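Side-chain contact in uncharacterized protein (Pyrococcus furiosus, PDB 3IDU), which is of unknown function but contains a CARDB domain, an all-beta module of the E-set clan, that binds two manganese ions: residues V54-N59 / L78-T83. Sequence-based numbering, arbitrary orientation.
Sequences VRVYIN and LTFNWT
Strands 54-58 and 78-82 face each other from the two sheets of the CARDB beta sandwich, running in the same general direction at 26° with their axes 10.1 Å apart. Val54, Val56 and Ile58 alternate along one strand and point inward. Leu78, Phe80 and Trp82 answer them one for one. Val54 and Leu78 meet tip to tip, with Val54 CG1 3.8 Å from Leu78 CD1. A bound manganese ion lies about 11 Å from the side chain of Val54. In the next pair, Val56 CG1 sits over one face of the Phe80 ring, displaced toward its rim, 4.0 Å from Phe80 CZ. The second methyl, Val56 CG2, lies 4.1 Å from Phe80 CE1. With CG between its own backbone N and carbonyl carbon (chi1 69°), Phe80 turns the CE1-CZ side of its ring to Val56. Its ring also meets Tyr37, and Val39 of strand 35-43 touches both Val56 and Phe80.

Ile58 and Trp82 make the closing pair. Ile58 is extended at chi2 (179°), which carries CD1 over the indole. There it forms a CH-pi contact, 3.8 Å from the centroid of the five-membered ring and almost on the ring normal. Ile58 CG2 reaches the six-membered ring, 4.1 Å from Trp82 CZ2. Tyr90 meets the indole edge-to-face. With an alanine in place of Trp82, Ile58 CD1 would probably lose its aromatic face and Tyr90 its ring partner.

No hydrogen bond crosses between the two segments. Aliphatic side chains and aromatic faces carry the contact, so the two sheets are joined here by dispersion and CH-pi contacts.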
loop_
_atom_site.group_PDB
_atom_site.type_symbol
_atom_site.label_atom_id
_atom_site.label_comp_id
_atom_site.label_asym_id
_atom_site.label_seq_id
_atom_site.Cartn_x
_atom_site.Cartn_y
_atom_site.Cartn_z
ATOM N N VAL A 54 6.599 3.266 -3.563
ATOM C CA VAL A 54 5.538 2.352 -3.180
ATOM C C VAL A 54 5.661 1.191 -4.167
ATOM O O VAL A 54 5.878 1.401 -5.366
ATOM C CB VAL A 54 4.140 3.009 -3.308
ATOM C CG1 VAL A 54 3.048 1.997 -2.969
ATOM C CG2 VAL A 54 4.050 4.209 -2.374
ATOM N N ARG A 55 5.540 -0.027 -3.657
ATOM C CA ARG A 55 5.658 -1.209 -4.487
ATOM C C ARG A 55 4.562 -2.212 -4.167
ATOM O O ARG A 55 4.139 -2.349 -3.014
ATOM C CB ARG A 55 7.029 -1.874 -4.274
ATOM C CG ARG A 55 8.244 -0.977 -4.550
ATOM C CD ARG A 55 9.552 -1.734 -4.307
ATOM N NE ARG A 55 10.762 -0.955 -4.590
ATOM C CZ ARG A 55 11.282 -0.032 -3.782
ATOM N NH1 ARG A 55 10.703 0.251 -2.625
ATOM N NH2 ARG A 55 12.401 0.596 -4.122
ATOM N N VAL A 56 4.089 -2.894 -5.204
ATOM C CA VAL A 56 3.073 -3.926 -5.048
ATOM C C VAL A 56 3.685 -5.224 -5.561
ATOM O O VAL A 56 4.299 -5.261 -6.627
ATOM C CB VAL A 56 1.777 -3.597 -5.838
ATOM C CG1 VAL A 56 0.928 -4.858 -6.002
ATOM C CG2 VAL A 56 0.973 -2.549 -5.086
ATOM N N TYR A 57 3.522 -6.277 -4.769
ATOM C CA TYR A 57 4.036 -7.603 -5.072
ATOM C C TYR A 57 2.880 -8.584 -5.101
ATOM O O TYR A 57 1.911 -8.434 -4.357
ATOM C CB TYR A 57 4.995 -8.075 -3.977
ATOM C CG TYR A 57 6.228 -7.231 -3.769
ATOM C CD1 TYR A 57 7.410 -7.516 -4.446
ATOM C CD2 TYR A 57 6.223 -6.164 -2.871
ATOM C CE1 TYR A 57 8.557 -6.769 -4.235
ATOM C CE2 TYR A 57 7.369 -5.408 -2.656
ATOM C CZ TYR A 57 8.532 -5.715 -3.340
ATOM O OH TYR A 57 9.663 -4.964 -3.124
ATOM N N ILE A 58 2.994 -9.593 -5.952
ATOM C CA ILE A 58 1.987 -10.638 -6.049
ATOM C C ILE A 58 2.778 -11.931 -5.862
ATOM O O ILE A 58 3.624 -12.267 -6.687
ATOM C CB ILE A 58 1.284 -10.597 -7.415
ATOM C CG1 ILE A 58 0.499 -9.284 -7.533
ATOM C CG2 ILE A 58 0.368 -11.806 -7.573
ATOM C CD1 ILE A 58 -0.218 -9.096 -8.852
ATOM N N ASN A 59 2.500 -12.638 -4.768
ATOM C CA ASN A 59 3.212 -13.868 -4.424
ATOM C C ASN A 59 4.727 -13.651 -4.406
ATOM O O ASN A 59 5.502 -14.470 -4.908
ATOM C CB ASN A 59 2.824 -15.014 -5.368
ATOM C CG ASN A 59 1.606 -15.781 -4.872
ATOM O OD1 ASN A 59 1.050 -15.462 -3.820
ATOM N ND2 ASN A 59 1.189 -16.798 -5.621
ATOM N N LEU A 78 -3.635 4.878 -4.987
ATOM C CA LEU A 78 -2.942 4.409 -6.175
ATOM C C LEU A 78 -3.742 3.228 -6.690
ATOM O O LEU A 78 -4.260 2.437 -5.906
ATOM C CB LEU A 78 -1.529 3.957 -5.812
ATOM C CG LEU A 78 -0.680 4.960 -5.029
ATOM C CD1 LEU A 78 0.702 4.366 -4.810
ATOM C CD2 LEU A 78 -0.586 6.273 -5.792
ATOM N N THR A 79 -3.853 3.101 -8.002
ATOM C CA THR A 79 -4.619 1.997 -8.547
ATOM C C THR A 79 -3.801 1.132 -9.483
ATOM O O THR A 79 -2.786 1.565 -10.030
ATOM C CB THR A 79 -5.847 2.504 -9.320
ATOM O OG1 THR A 79 -5.410 3.312 -10.420
ATOM C CG2 THR A 79 -6.745 3.328 -8.412
ATOM N N PHE A 80 -4.245 -0.104 -9.646
ATOM C CA PHE A 80 -3.593 -1.035 -10.553
ATOM C C PHE A 80 -4.582 -2.136 -10.895
ATOM O O PHE A 80 -5.346 -2.590 -10.037
ATOM C CB PHE A 80 -2.313 -1.628 -9.937
ATOM C CG PHE A 80 -2.554 -2.571 -8.787
ATOM C CD1 PHE A 80 -2.628 -2.094 -7.481
ATOM C CD2 PHE A 80 -2.689 -3.941 -9.011
ATOM C CE1 PHE A 80 -2.832 -2.968 -6.412
ATOM C CE2 PHE A 80 -2.895 -4.824 -7.951
ATOM C CZ PHE A 80 -2.965 -4.337 -6.648
ATOM N N ASN A 81 -4.588 -2.543 -12.157
ATOM C CA ASN A 81 -5.484 -3.602 -12.596
ATOM C C ASN A 81 -4.711 -4.906 -12.651
ATOM O O ASN A 81 -3.503 -4.916 -12.880
ATOM C CB ASN A 81 -6.060 -3.291 -13.981
ATOM C CG ASN A 81 -6.782 -1.957 -14.029
ATOM O OD1 ASN A 81 -7.455 -1.562 -13.071
ATOM N ND2 ASN A 81 -6.660 -1.261 -15.156
ATOM N N TRP A 82 -5.416 -6.009 -12.433
ATOM C CA TRP A 82 -4.795 -7.320 -12.468
ATOM C C TRP A 82 -5.739 -8.359 -13.055
ATOM O O TRP A 82 -6.835 -8.586 -12.539
ATOM C CB TRP A 82 -4.371 -7.746 -11.062
ATOM C CG TRP A 82 -3.757 -9.116 -11.011
ATOM C CD1 TRP A 82 -2.843 -9.639 -11.883
ATOM C CD2 TRP A 82 -3.973 -10.115 -10.010
ATOM N NE1 TRP A 82 -2.475 -10.903 -11.483
ATOM C CE2 TRP A 82 -3.154 -11.221 -10.337
ATOM C CE3 TRP A 82 -4.781 -10.186 -8.867
ATOM C CZ2 TRP A 82 -3.117 -12.382 -9.560
ATOM C CZ3 TRP A 82 -4.744 -11.340 -8.092
ATOM C CH2 TRP A 82 -3.915 -12.424 -8.445
ATOM N N THR A 83 -5.298 -8.985 -14.140
ATOM C CA THR A 83 -6.080 -10.013 -14.807
ATOM C C THR A 83 -5.356 -11.345 -14.646
ATOM O O THR A 83 -4.468 -11.673 -15.436
ATOM C CB THR A 83 -6.235 -9.706 -16.309
ATOM O OG1 THR A 83 -6.723 -8.368 -16.476
ATOM C CG2 THR A 83 -7.219 -10.677 -16.946
#